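Local atomic coordinates of vibralactone Cyclase (Boreostereum vibrans, PDB entry 6KD0), a protein that probably catalyses the cyclization that forms the fused bicyclic beta-lactone of vibralactone, using an alpha/beta hydrolase scaffold. Residues T4-E9 / M303-G308; D62-E67 / D117-C122; V80-P85 / G161-D166; L289-V294 / V299-T304. All coordinates share one frame; numbering follows the deposited sequence.

Followed from the N terminus, the chain opens contact 1 almost at once: residues 4-9 lie beside 303-308 on the outermost strand 301-307, a closure spanning most of the protein and enclosing contacts 2 and 3. Contact 2 sets strand 64-73, the other outermost strand, against helix 115-125. Contact 3 starts before contact 2 has closed and ends after it, so the two cross; it joins the neighbouring strand 76-85 to the loop following helix 144-158. Contact 4 comes later and is the most local, pairing helix 284-296 with strand 301-307, where it shares Met-303 and Thr-304 with contact 1. All four reach one sheet, two near each of its edges.

Contact 1: residues T4-E9 / M303-G308; sequences TLFLDE and MTMYPG
Phe-6 and Met-305 carry most of this contact, which illustrates how an irregular N-terminal segment can be fastened to a sheet edge by side chains. Simple apolar packing comes first. The far end of the Phe-6 ring meets the root of the methionine, with Phe-6 CZ 3.6 Å from Met-305 CB, while the flank of the ring reaches Met-303, whose CG lies 4.2 Å from Phe-6 CD2. The Phe-6 and Met-303 side chains cross at about a right angle.

A second group of interactions involves the ring's pi system. Met-305 is bent at both chi2 (66°) and chi3 (66°), and this double turn folds its methyl back over one face of Phe-6. Met-305 CE stands 4.3 Å from the ring centroid in a CH-pi contact. The sulfur approaches more obliquely, Met-305 SD being 5.4 Å from the same centroid, which makes the pair a Met-aromatic contact.

The remaining touch is peripheral: OE1 of the poorly ordered Glu-9 lies 3.8 Å from Pro-307 CG. Leu-11 touches Phe-6, Met-305 and Pro-307, and its backbone is hydrogen-bonded to that of Gly-308; Leu-288 of helix 284-296 packs against both Phe-6 and Met-303. The arrangement is an irregular N-terminal segment lying along the outermost strand of an alpha/beta hydrolase sheet without adding a strand to it.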
loop_
_atom_site.group_PDB
_atom_site.type_symbol
_atom_site.label_atom_id
_atom_site.label_comp_id
_atom_site.label_asym_id
_atom_site.label_seq_id
_atom_site.Cartn_x
_atom_site.Cartn_y
_atom_site.Cartn_z
ATOM N N THR A 4 13.548 -13.807 -14.921
ATOM C CA THR A 4 13.801 -12.479 -15.544
ATOM C C THR A 4 14.111 -11.453 -14.448
ATOM O O THR A 4 13.825 -11.746 -13.269
ATOM C CB THR A 4 12.611 -12.037 -16.407
ATOM O OG1 THR A 4 12.893 -10.735 -16.920
ATOM C CG2 THR A 4 11.306 -12.014 -15.640
ATOM N N LEU A 5 14.668 -10.299 -14.828
ATOM C CA LEU A 5 15.014 -9.238 -13.846
ATOM C C LEU A 5 14.861 -7.859 -14.498
ATOM O O LEU A 5 15.306 -7.696 -15.652
ATOM C CB LEU A 5 16.450 -9.461 -13.357
ATOM C CG LEU A 5 17.544 -8.856 -14.237
ATOM C CD1 LEU A 5 17.643 -7.353 -14.021
ATOM C CD2 LEU A 5 18.885 -9.521 -13.967
ATOM N N PHE A 6 14.254 -6.912 -13.776
ATOM C CA PHE A 6 14.047 -5.527 -14.275
ATOM C C PHE A 6 15.267 -4.760 -13.768
ATOM O O PHE A 6 15.343 -4.585 -12.571
ATOM C CB PHE A 6 12.773 -4.913 -13.674
ATOM C CG PHE A 6 12.550 -3.452 -13.997
ATOM C CD1 PHE A 6 13.529 -2.503 -13.773
ATOM C CD2 PHE A 6 11.335 -3.002 -14.488
ATOM C CE1 PHE A 6 13.333 -1.174 -14.092
ATOM C CE2 PHE A 6 11.138 -1.673 -14.805
ATOM C CZ PHE A 6 12.140 -0.763 -14.608
ATOM N N LEU A 7 16.101 -4.234 -14.665
ATOM C CA LEU A 7 17.412 -3.634 -14.302
ATOM C C LEU A 7 17.494 -2.103 -14.120
ATOM O O LEU A 7 17.450 -1.704 -12.954
ATOM C CB LEU A 7 18.452 -4.173 -15.293
ATOM C CG LEU A 7 19.562 -5.031 -14.697
ATOM C CD1 LEU A 7 20.148 -5.963 -15.725
ATOM C CD2 LEU A 7 20.659 -4.168 -14.110
ATOM N N ASP A 8 17.731 -1.307 -15.177
ATOM C CA ASP A 8 18.024 0.153 -15.063
ATOM C C ASP A 8 17.198 1.048 -15.996
ATOM O O ASP A 8 16.138 0.604 -16.425
ATOM C CB ASP A 8 19.495 0.489 -15.365
ATOM C CG ASP A 8 20.226 -0.447 -16.320
ATOM O OD1 ASP A 8 20.239 -1.636 -16.052
ATOM O OD2 ASP A 8 20.813 0.035 -17.294
ATOM N N GLU A 9 17.736 2.272 -16.185
ATOM C CA GLU A 9 17.407 3.482 -17.025
ATOM C C GLU A 9 17.654 4.792 -16.262
ATOM O O GLU A 9 16.830 5.703 -16.426
ATOM C CB GLU A 9 16.037 3.519 -17.721
ATOM C CG GLU A 9 14.866 3.920 -16.825
ATOM C CD GLU A 9 13.516 3.601 -17.426
ATOM O OE1 GLU A 9 12.978 4.457 -18.148
ATOM O OE2 GLU A 9 13.012 2.498 -17.188
ATOM N N MET A 303 3.915 -4.594 -13.853
ATOM C CA MET A 303 4.850 -3.722 -13.165
ATOM C C MET A 303 4.787 -2.362 -13.844
ATOM O O MET A 303 4.646 -2.285 -15.067
ATOM C CB MET A 303 6.261 -4.313 -13.241
ATOM C CG MET A 303 7.418 -3.339 -13.136
ATOM S SD MET A 303 7.643 -2.771 -11.449
ATOM C CE MET A 303 7.762 -4.340 -10.590
ATOM N N THR A 304 4.835 -1.296 -13.050
ATOM C CA THR A 304 4.959 0.065 -13.558
ATOM C C THR A 304 6.063 0.747 -12.782
ATOM O O THR A 304 5.999 0.794 -11.549
ATOM C CB THR A 304 3.668 0.867 -13.398
ATOM O OG1 THR A 304 2.596 0.178 -14.044
ATOM C CG2 THR A 304 3.854 2.234 -14.026
ATOM N N MET A 305 7.053 1.285 -13.493
ATOM C CA MET A 305 8.189 1.965 -12.882
ATOM C C MET A 305 8.124 3.469 -13.151
ATOM O O MET A 305 7.925 3.895 -14.298
ATOM C CB MET A 305 9.508 1.378 -13.404
ATOM C CG MET A 305 10.746 2.171 -12.991
ATOM S SD MET A 305 11.083 2.154 -11.198
ATOM C CE MET A 305 11.476 0.414 -10.925
ATOM N N TYR A 306 8.286 4.275 -12.100
ATOM C CA TYR A 306 8.403 5.726 -12.215
ATOM C C TYR A 306 9.849 6.131 -11.967
ATOM O O TYR A 306 10.263 6.317 -10.811
ATOM C CB TYR A 306 7.458 6.436 -11.240
ATOM C CG TYR A 306 6.042 6.468 -11.757
ATOM C CD1 TYR A 306 5.272 5.315 -11.801
ATOM C CD2 TYR A 306 5.491 7.650 -12.247
ATOM C CE1 TYR A 306 3.988 5.341 -12.299
ATOM C CE2 TYR A 306 4.198 7.685 -12.745
ATOM C CZ TYR A 306 3.455 6.531 -12.763
ATOM O OH TYR A 306 2.170 6.550 -13.262
ATOM N N PRO A 307 10.666 6.269 -13.014
ATOM C CA PRO A 307 12.074 6.623 -12.800
ATOM C C PRO A 307 12.232 8.051 -12.301
ATOM O O PRO A 307 11.411 8.930 -12.571
ATOM C CB PRO A 307 12.717 6.446 -14.183
ATOM C CG PRO A 307 11.613 6.291 -15.156
ATOM C CD PRO A 307 10.346 5.981 -14.423
ATOM N N GLY A 308 13.306 8.265 -11.547
ATOM C CA GLY A 308 13.703 9.599 -11.129
ATOM C C GLY A 308 12.817 10.271 -10.101
ATOM O O GLY A 308 12.958 11.484 -9.887
#

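Contact 2: residues D62-E67 / D117-C122; sequences DRYRLE and DLRIIC
Arg-119 engages Tyr-64 in two ways at once: its CB lies over the rim of one face, and CG and CD pass along the CE2-CZ side of the ring before the guanidinium reaches the phenol oxygen. This is strand-on-helix packing at the edge of an alpha/beta hydrolase sheet, between strand 64-73 and helix 115-125, whose local axes come within 9.2 Å. Arg-119 CG lies 3.7 Å from Tyr-64 CE2. Because the arginine is extended from CG to NE, it passes beyond the ring, and NH1 donates to Tyr-64 OH at 2.9 Å. The acceptor lies close to the guanidinium plane, which is turned 70° from that of the ring, so the two groups do not stack.

The other end of the guanidinium is held by a salt bridge from NH2 to Asp-115, and Leu-66 CD1 packs over one guanidinium face, 3.5 Å from Arg-119 NH2. Cutting the side chain back to an alanine is likely to leave Asp-115 without this positive partner and Tyr-64 OH without this donor, with a gap beside the CE2-CZ edge of the phenol ring. One turn along the helix, Cys-122 makes an oblique sulfur-aromatic contact with the same tyrosine, its SG 5.5 Å from the ring centroid and 3.7 Å from Tyr-64 CB.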
loop_
_atom_site.group_PDB
_atom_site.type_symbol
_atom_site.label_atom_id
_atom_site.label_comp_id
_atom_site.label_asym_id
_atom_site.label_seq_id
_atom_site.Cartn_x
_atom_site.Cartn_y
_atom_site.Cartn_z
ATOM N N ASP A 62 -23.947 13.469 -2.787
ATOM C CA ASP A 62 -25.004 12.506 -3.066
ATOM C C ASP A 62 -24.475 11.205 -3.657
ATOM O O ASP A 62 -25.217 10.217 -3.708
ATOM C CB ASP A 62 -26.017 13.106 -4.036
ATOM C CG ASP A 62 -25.362 13.612 -5.300
ATOM O OD1 ASP A 62 -24.691 14.660 -5.221
ATOM O OD2 ASP A 62 -25.483 12.955 -6.353
ATOM N N ARG A 63 -23.228 11.178 -4.119
ATOM C CA ARG A 63 -22.734 10.061 -4.912
ATOM C C ARG A 63 -22.010 9.008 -4.080
ATOM O O ARG A 63 -21.631 7.960 -4.619
ATOM C CB ARG A 63 -21.812 10.585 -6.015
ATOM C CG ARG A 63 -22.548 11.430 -7.071
ATOM C CD ARG A 63 -21.643 11.771 -8.240
ATOM N NE ARG A 63 -21.372 10.612 -9.084
ATOM C CZ ARG A 63 -22.143 10.214 -10.090
ATOM N NH1 ARG A 63 -23.249 10.882 -10.385
ATOM N NH2 ARG A 63 -21.812 9.144 -10.792
ATOM N N TYR A 64 -21.809 9.252 -2.792
ATOM C CA TYR A 64 -21.188 8.253 -1.935
ATOM C C TYR A 64 -21.589 8.540 -0.500
ATOM O O TYR A 64 -21.979 9.654 -0.156
ATOM C CB TYR A 64 -19.662 8.267 -2.075
ATOM C CG TYR A 64 -19.050 9.503 -1.465
ATOM C CD1 TYR A 64 -18.982 10.686 -2.189
ATOM C CD2 TYR A 64 -18.572 9.506 -0.155
ATOM C CE1 TYR A 64 -18.440 11.829 -1.632
ATOM C CE2 TYR A 64 -18.031 10.647 0.412
ATOM C CZ TYR A 64 -17.963 11.799 -0.334
ATOM O OH TYR A 64 -17.433 12.949 0.212
ATOM N N ARG A 65 -21.455 7.528 0.347
ATOM C CA ARG A 65 -21.616 7.732 1.776
ATOM C C ARG A 65 -20.505 6.985 2.492
ATOM O O ARG A 65 -19.879 6.071 1.941
ATOM C CB ARG A 65 -22.991 7.272 2.291
ATOM C CG ARG A 65 -23.260 5.794 2.087
ATOM C CD ARG A 65 -24.696 5.424 2.441
ATOM N NE ARG A 65 -24.912 3.986 2.298
ATOM C CZ ARG A 65 -24.739 3.112 3.285
ATOM N NH1 ARG A 65 -24.357 3.546 4.480
ATOM N NH2 ARG A 65 -24.947 1.814 3.076
ATOM N N LEU A 66 -20.251 7.417 3.720
ATOM C CA LEU A 66 -19.230 6.840 4.581
ATOM C C LEU A 66 -19.906 6.106 5.720
ATOM O O LEU A 66 -20.911 6.579 6.250
ATOM C CB LEU A 66 -18.324 7.922 5.172
ATOM C CG LEU A 66 -17.733 8.892 4.170
ATOM C CD1 LEU A 66 -16.938 9.971 4.890
ATOM C CD2 LEU A 66 -16.875 8.143 3.175
ATOM N N GLU A 67 -19.330 4.975 6.128
ATOM C CA GLU A 67 -19.798 4.267 7.310
ATOM C C GLU A 67 -18.594 3.863 8.148
ATOM O O GLU A 67 -17.677 3.211 7.645
ATOM C CB GLU A 67 -20.634 3.045 6.918
ATOM C CG GLU A 67 -21.257 2.333 8.095
ATOM C CD GLU A 67 -22.719 2.694 8.301
ATOM O OE1 GLU A 67 -23.572 2.283 7.478
ATOM O OE2 GLU A 67 -23.018 3.385 9.300
ATOM N N ASP A 117 -8.789 10.194 -1.363
ATOM C CA ASP A 117 -8.534 9.356 -2.529
ATOM C C ASP A 117 -9.586 8.259 -2.627
ATOM O O ASP A 117 -10.122 8.000 -3.709
ATOM C CB ASP A 117 -7.134 8.748 -2.457
ATOM C CG ASP A 117 -6.059 9.657 -3.044
ATOM O OD1 ASP A 117 -6.303 10.261 -4.103
ATOM O OD2 ASP A 117 -4.966 9.772 -2.446
ATOM N N LEU A 118 -9.956 7.659 -1.486
ATOM C CA LEU A 118 -10.906 6.549 -1.534
ATOM C C LEU A 118 -12.331 7.046 -1.794
ATOM O O LEU A 118 -13.092 6.363 -2.495
ATOM C CB LEU A 118 -10.835 5.719 -0.248
ATOM C CG LEU A 118 -9.523 4.925 -0.078
ATOM C CD1 LEU A 118 -9.486 4.169 1.246
ATOM C CD2 LEU A 118 -9.288 3.948 -1.245
ATOM N N ARG A 119 -12.692 8.238 -1.286
ATOM C CA ARG A 119 -13.970 8.828 -1.676
ATOM C C ARG A 119 -14.037 8.934 -3.188
ATOM O O ARG A 119 -15.050 8.587 -3.811
ATOM C CB ARG A 119 -14.158 10.209 -1.050
ATOM C CG ARG A 119 -14.392 10.227 0.432
ATOM C CD ARG A 119 -14.329 11.659 0.925
ATOM N NE ARG A 119 -14.106 11.752 2.360
ATOM C CZ ARG A 119 -14.880 12.440 3.193
ATOM N NH1 ARG A 119 -15.948 13.099 2.738
ATOM N NH2 ARG A 119 -14.582 12.478 4.472
ATOM N N ILE A 120 -12.934 9.381 -3.798
ATOM C CA ILE A 120 -12.920 9.527 -5.244
ATOM C C ILE A 120 -13.034 8.159 -5.903
ATOM O O ILE A 120 -13.895 7.942 -6.776
ATOM C CB ILE A 120 -11.651 10.287 -5.665
ATOM C CG1 ILE A 120 -11.747 11.718 -5.124
ATOM C CG2 ILE A 120 -11.463 10.244 -7.177
ATOM C CD1 ILE A 120 -10.453 12.450 -5.068
ATOM N N ILE A 121 -12.256 7.187 -5.408
ATOM C CA ILE A 121 -12.130 5.913 -6.106
ATOM C C ILE A 121 -13.437 5.150 -6.034
ATOM O O ILE A 121 -13.882 4.559 -7.027
ATOM C CB ILE A 121 -10.954 5.089 -5.535
ATOM C CG1 ILE A 121 -9.621 5.604 -6.092
ATOM C CG2 ILE A 121 -11.148 3.596 -5.840
ATOM C CD1 ILE A 121 -8.397 5.040 -5.406
ATOM N N CYS A 122 -14.094 5.179 -4.872
ATOM C CA CYS A 122 -15.345 4.445 -4.729
ATOM C C CYS A 122 -16.384 4.958 -5.718
ATOM O O CYS A 122 -17.132 4.164 -6.296
ATOM C CB CYS A 122 -15.840 4.503 -3.282
ATOM S SG CYS A 122 -17.035 5.782 -2.825
#

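Contact 3: residues V80-P85 / G161-D166; sequences VRTYIP and GSFNAD
The first torsion of Phe-163 (chi1 51°) tucks its ring between the backbone N and the carbonyl carbon, and Thr-82, with OG1 in the equivalent place (chi1 65°), presents its methyl to that ring. The pair is an example of a threonine that divides its branches, methyl to an aromatic face and hydroxyl to a polar partner. Thr-82 CG2 sits above the centre of the phenyl face, 3.9 Å from the centroid and only 6° from the ring normal, a nearly ideal CH-pi contact. The polar branch of the same side chain is occupied separately, since Thr-82 OG1 is hydrogen-bonded to the backbone oxygen of Glu-67 on the neighbouring strand.

Ile-84, two residues further along the strand, supports the base of the phenylalanine. Its CD1 meets Phe-163 CB at 3.6 Å, and its CG1 lies at the same distance from Phe-163 O. The other branch, Ile-84 CG2, touches Asn-164 CB at 4.0 Å. ND2 of Asn-164 is bonded to the carbonyls of Lys-93 and Lys-91, and OD1 weakly to Arg-65. A short turn shapes the loop, Asn-164 N bonding to Gly-161 O at 3.1 Å. With an alanine in place of Phe-163, the Thr-82 methyl would probably lose the aromatic face it rests on and a gap would open beside the strand.

The contact ties the loop between helix 144-158 and strand 171-176 to strand 76-85, which is itself flanked in the sheet by strands 64-73 and 128-132; Arg-81 and Tyr-83, alternating with the residues used here, turn to helix 115-125.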
loop_
_atom_site.group_PDB
_atom_site.type_symbol
_atom_site.label_atom_id
_atom_site.label_comp_id
_atom_site.label_asym_id
_atom_site.label_seq_id
_atom_site.Cartn_x
_atom_site.Cartn_y
_atom_site.Cartn_z
ATOM N N VAL A 80 -12.605 1.048 11.445
ATOM C CA VAL A 80 -12.690 0.696 10.039
ATOM C C VAL A 80 -13.600 1.722 9.378
ATOM O O VAL A 80 -14.656 2.052 9.920
ATOM C CB VAL A 80 -13.272 -0.729 9.865
ATOM C CG1 VAL A 80 -13.570 -1.005 8.423
ATOM C CG2 VAL A 80 -12.328 -1.780 10.444
ATOM N N ARG A 81 -13.204 2.242 8.224
ATOM C CA ARG A 81 -14.085 3.116 7.465
ATOM C C ARG A 81 -14.401 2.480 6.120
ATOM O O ARG A 81 -13.506 1.957 5.443
ATOM C CB ARG A 81 -13.463 4.499 7.269
ATOM C CG ARG A 81 -14.222 5.378 6.267
ATOM C CD ARG A 81 -13.799 6.849 6.389
ATOM N NE ARG A 81 -14.419 7.487 7.542
ATOM C CZ ARG A 81 -14.474 8.798 7.745
ATOM N NH1 ARG A 81 -13.941 9.638 6.869
ATOM N NH2 ARG A 81 -15.070 9.264 8.831
ATOM N N THR A 82 -15.674 2.549 5.722
ATOM C CA THR A 82 -16.136 2.044 4.441
ATOM C C THR A 82 -16.672 3.206 3.614
ATOM O O THR A 82 -17.275 4.151 4.148
ATOM C CB THR A 82 -17.211 0.951 4.604
ATOM O OG1 THR A 82 -18.390 1.508 5.209
ATOM C CG2 THR A 82 -16.696 -0.182 5.480
ATOM N N TYR A 83 -16.438 3.107 2.310
ATOM C CA TYR A 83 -16.709 4.124 1.306
ATOM C C TYR A 83 -17.632 3.454 0.301
ATOM O O TYR A 83 -17.206 2.533 -0.410
ATOM C CB TYR A 83 -15.415 4.603 0.626
ATOM C CG TYR A 83 -14.359 5.147 1.568
ATOM C CD1 TYR A 83 -13.581 4.283 2.344
ATOM C CD2 TYR A 83 -14.129 6.514 1.680
ATOM C CE1 TYR A 83 -12.629 4.772 3.214
ATOM C CE2 TYR A 83 -13.168 7.015 2.551
ATOM C CZ TYR A 83 -12.421 6.131 3.314
ATOM O OH TYR A 83 -11.473 6.615 4.192
ATOM N N ILE A 84 -18.884 3.898 0.248
ATOM C CA ILE A 84 -19.967 3.170 -0.398
ATOM C C ILE A 84 -20.538 4.058 -1.494
ATOM O O ILE A 84 -20.982 5.169 -1.201
ATOM C CB ILE A 84 -21.059 2.793 0.616
ATOM C CG1 ILE A 84 -20.428 2.044 1.795
ATOM C CG2 ILE A 84 -22.195 2.031 -0.080
ATOM C CD1 ILE A 84 -21.213 2.116 3.088
ATOM N N PRO A 85 -20.528 3.629 -2.764
ATOM C CA PRO A 85 -21.146 4.435 -3.825
ATOM C C PRO A 85 -22.654 4.465 -3.678
ATOM O O PRO A 85 -23.283 3.456 -3.345
ATOM C CB PRO A 85 -20.742 3.720 -5.120
ATOM C CG PRO A 85 -20.272 2.372 -4.729
ATOM C CD PRO A 85 -19.932 2.379 -3.262
ATOM N N GLY A 161 -21.969 -7.509 2.943
ATOM C CA GLY A 161 -23.330 -7.131 2.584
ATOM C C GLY A 161 -23.866 -5.979 3.400
ATOM O O GLY A 161 -24.686 -5.193 2.912
ATOM N N SER A 162 -23.388 -5.836 4.636
ATOM C CA SER A 162 -23.873 -4.769 5.499
ATOM C C SER A 162 -23.426 -3.387 5.039
ATOM O O SER A 162 -24.010 -2.398 5.483
ATOM C CB SER A 162 -23.443 -5.034 6.943
ATOM O OG SER A 162 -22.077 -4.755 7.111
ATOM N N PHE A 163 -22.448 -3.278 4.128
ATOM C CA PHE A 163 -22.178 -1.976 3.522
ATOM C C PHE A 163 -22.227 -2.057 1.993
ATOM O O PHE A 163 -21.495 -1.343 1.290
ATOM C CB PHE A 163 -20.859 -1.383 4.037
ATOM C CG PHE A 163 -19.675 -2.310 3.949
ATOM C CD1 PHE A 163 -18.861 -2.305 2.835
ATOM C CD2 PHE A 163 -19.356 -3.157 5.006
ATOM C CE1 PHE A 163 -17.756 -3.154 2.749
ATOM C CE2 PHE A 163 -18.267 -4.008 4.929
ATOM C CZ PHE A 163 -17.466 -4.011 3.798
ATOM N N ASN A 164 -23.118 -2.913 1.465
ATOM C CA ASN A 164 -23.460 -2.975 0.038
ATOM C C ASN A 164 -22.322 -3.520 -0.824
ATOM O O ASN A 164 -22.245 -3.216 -2.018
ATOM C CB ASN A 164 -23.894 -1.603 -0.502
ATOM C CG ASN A 164 -25.274 -1.205 -0.045
ATOM O OD1 ASN A 164 -25.459 -0.746 1.075
ATOM N ND2 ASN A 164 -26.259 -1.373 -0.927
ATOM N N ALA A 165 -21.440 -4.331 -0.245
ATOM C CA ALA A 165 -20.339 -4.939 -0.975
ATOM C C ALA A 165 -20.580 -6.435 -1.136
ATOM O O ALA A 165 -21.265 -7.066 -0.320
ATOM C CB ALA A 165 -19.001 -4.704 -0.264
ATOM N N ASP A 166 -20.030 -6.991 -2.209
ATOM C CA ASP A 166 -20.082 -8.432 -2.429
ATOM C C ASP A 166 -18.743 -8.860 -3.016
ATOM O O ASP A 166 -18.456 -8.578 -4.189
ATOM C CB ASP A 166 -21.257 -8.816 -3.341
ATOM C CG ASP A 166 -21.289 -10.312 -3.680
ATOM O OD1 ASP A 166 -20.442 -11.085 -3.168
ATOM O OD2 ASP A 166 -22.181 -10.709 -4.463
#

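Contact 4: residues L289-V294 / V299-T304; sequences LYHALV and VETRMT
Val-299 N donates to Val-294 O over 3.4 Å, a weak bond, and it spans the short connection between a helix and the strand that follows. The two valines also meet through their side chains, Val-294 CG1 lying 3.6 Å from Val-299 CB. This small apolar cluster sits where the two segments come nearest in backbone, just before the strand begins, and it shows how a tight connection can be packed from both of its ends.

One turn earlier in the helix, His-291 faces the strand. Its CG is anti to the backbone N (chi1 167°), which carries the imidazole from the helix to the strand. Met-303 curls its methyl over one face of that ring, CE standing 3.6 Å from the His-291 centroid in a CH-pi contact. The sulfur lies behind the methyl, more distant but still above the face, with Met-303 SD 5.1 Å from the centroid. Met-303 CB adds a contact at the ring's other end, 3.8 Å from His-291 CE1. Thr-301 also faces the imidazole, but the two are modelled too close together, and that approach is doubtful.

Leu-273 and Phe-275 of strand 273-278 touch Thr-301 and Met-303 respectively. The helix and strand axes run nearly antiparallel, at 158°, as expected for the second half of a beta-alpha-beta crossover, here strand 273-278, helix 284-296 and strand 301-307 of the alpha/beta hydrolase fold.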
loop_
_atom_site.group_PDB
_atom_site.type_symbol
_atom_site.label_atom_id
_atom_site.label_comp_id
_atom_site.label_asym_id
_atom_site.label_seq_id
_atom_site.Cartn_x
_atom_site.Cartn_y
_atom_site.Cartn_z
ATOM N N LEU A 289 12.504 -7.470 -6.667
ATOM C CA LEU A 289 12.796 -8.873 -6.417
ATOM C C LEU A 289 11.528 -9.630 -6.054
ATOM O O LEU A 289 11.283 -10.730 -6.569
ATOM C CB LEU A 289 13.832 -8.988 -5.303
ATOM C CG LEU A 289 14.156 -10.384 -4.805
ATOM C CD1 LEU A 289 14.725 -11.200 -5.951
ATOM C CD2 LEU A 289 15.147 -10.259 -3.654
ATOM N N TYR A 290 10.712 -9.056 -5.153
ATOM C CA TYR A 290 9.460 -9.705 -4.768
ATOM C C TYR A 290 8.579 -9.915 -5.992
ATOM O O TYR A 290 8.020 -11.002 -6.196
ATOM C CB TYR A 290 8.725 -8.867 -3.696
ATOM C CG TYR A 290 7.391 -9.476 -3.276
ATOM C CD1 TYR A 290 6.219 -9.244 -4.013
ATOM C CD2 TYR A 290 7.310 -10.312 -2.173
ATOM C CE1 TYR A 290 5.023 -9.814 -3.656
ATOM C CE2 TYR A 290 6.109 -10.895 -1.801
ATOM C CZ TYR A 290 4.979 -10.647 -2.548
ATOM O OH TYR A 290 3.792 -11.223 -2.181
ATOM N N HIS A 291 8.490 -8.896 -6.848
ATOM C CA HIS A 291 7.705 -9.018 -8.066
ATOM C C HIS A 291 8.249 -10.114 -8.984
ATOM O O HIS A 291 7.474 -10.864 -9.596
ATOM C CB HIS A 291 7.686 -7.674 -8.776
ATOM C CG HIS A 291 7.184 -7.752 -10.177
ATOM N ND1 HIS A 291 8.031 -7.814 -11.267
ATOM C CD2 HIS A 291 5.925 -7.767 -10.672
ATOM C CE1 HIS A 291 7.314 -7.862 -12.372
ATOM N NE2 HIS A 291 6.036 -7.822 -12.040
ATOM N N ALA A 292 9.576 -10.206 -9.103
ATOM C CA ALA A 292 10.187 -11.237 -9.936
ATOM C C ALA A 292 9.850 -12.626 -9.411
ATOM O O ALA A 292 9.517 -13.532 -10.187
ATOM C CB ALA A 292 11.703 -11.031 -9.990
ATOM N N LEU A 293 9.925 -12.808 -8.089
ATOM C CA LEU A 293 9.617 -14.111 -7.504
ATOM C C LEU A 293 8.155 -14.467 -7.693
ATOM O O LEU A 293 7.818 -15.637 -7.909
ATOM C CB LEU A 293 9.967 -14.139 -6.020
ATOM C CG LEU A 293 11.441 -14.133 -5.641
ATOM C CD1 LEU A 293 11.544 -14.135 -4.150
ATOM C CD2 LEU A 293 12.146 -15.353 -6.225
ATOM N N VAL A 294 7.260 -13.481 -7.595
ATOM C CA VAL A 294 5.846 -13.790 -7.779
ATOM C C VAL A 294 5.580 -14.167 -9.234
ATOM O O VAL A 294 4.837 -15.119 -9.518
ATOM C CB VAL A 294 4.958 -12.617 -7.302
ATOM C CG1 VAL A 294 3.533 -12.783 -7.794
ATOM C CG2 VAL A 294 4.972 -12.517 -5.786
ATOM N N VAL A 299 2.217 -16.463 -11.143
ATOM C CA VAL A 299 1.127 -15.528 -10.902
ATOM C C VAL A 299 1.157 -14.449 -11.972
ATOM O O VAL A 299 2.230 -13.982 -12.361
ATOM C CB VAL A 299 1.252 -14.921 -9.494
ATOM C CG1 VAL A 299 0.216 -13.799 -9.278
ATOM C CG2 VAL A 299 1.104 -16.019 -8.442
ATOM N N GLU A 300 -0.024 -14.073 -12.468
ATOM C CA GLU A 300 -0.131 -12.976 -13.420
ATOM C C GLU A 300 0.178 -11.642 -12.751
ATOM O O GLU A 300 -0.260 -11.366 -11.631
ATOM C CB GLU A 300 -1.519 -12.913 -14.054
ATOM C CG GLU A 300 -1.577 -11.913 -15.230
ATOM C CD GLU A 300 -2.977 -11.729 -15.789
ATOM O OE1 GLU A 300 -3.931 -12.295 -15.216
ATOM O OE2 GLU A 300 -3.125 -11.011 -16.798
ATOM N N THR A 301 0.858 -10.777 -13.495
ATOM C CA THR A 301 1.643 -9.718 -12.894
ATOM C C THR A 301 1.829 -8.579 -13.887
ATOM O O THR A 301 2.006 -8.809 -15.091
ATOM C CB THR A 301 2.975 -10.330 -12.456
ATOM O OG1 THR A 301 3.086 -10.336 -11.032
ATOM C CG2 THR A 301 4.130 -9.674 -13.103
ATOM N N ARG A 302 1.753 -7.353 -13.375
ATOM C CA ARG A 302 2.089 -6.151 -14.122
ATOM C C ARG A 302 2.938 -5.249 -13.244
ATOM O O ARG A 302 2.727 -5.177 -12.035
ATOM C CB ARG A 302 0.852 -5.406 -14.597
ATOM C CG ARG A 302 0.135 -6.118 -15.707
ATOM C CD ARG A 302 -0.901 -5.259 -16.391
ATOM N NE ARG A 302 -1.643 -6.071 -17.350
ATOM C CZ ARG A 302 -2.700 -5.666 -18.048
ATOM N NH1 ARG A 302 -3.173 -4.429 -17.905
ATOM N NH2 ARG A 302 -3.289 -6.510 -18.892
ATOM N N MET A 303 3.915 -4.594 -13.853
ATOM C CA MET A 303 4.850 -3.722 -13.165
ATOM C C MET A 303 4.787 -2.362 -13.844
ATOM O O MET A 303 4.646 -2.285 -15.067
ATOM C CB MET A 303 6.261 -4.313 -13.241
ATOM C CG MET A 303 7.418 -3.339 -13.136
ATOM S SD MET A 303 7.643 -2.771 -11.449
ATOM C CE MET A 303 7.762 -4.340 -10.590
ATOM N N THR A 304 4.835 -1.296 -13.050
ATOM C CA THR A 304 4.959 0.065 -13.558
ATOM C C THR A 304 6.063 0.747 -12.782
ATOM O O THR A 304 5.999 0.794 -11.549
ATOM C CB THR A 304 3.668 0.867 -13.398
ATOM O OG1 THR A 304 2.596 0.178 -14.044
ATOM C CG2 THR A 304 3.854 2.234 -14.026
#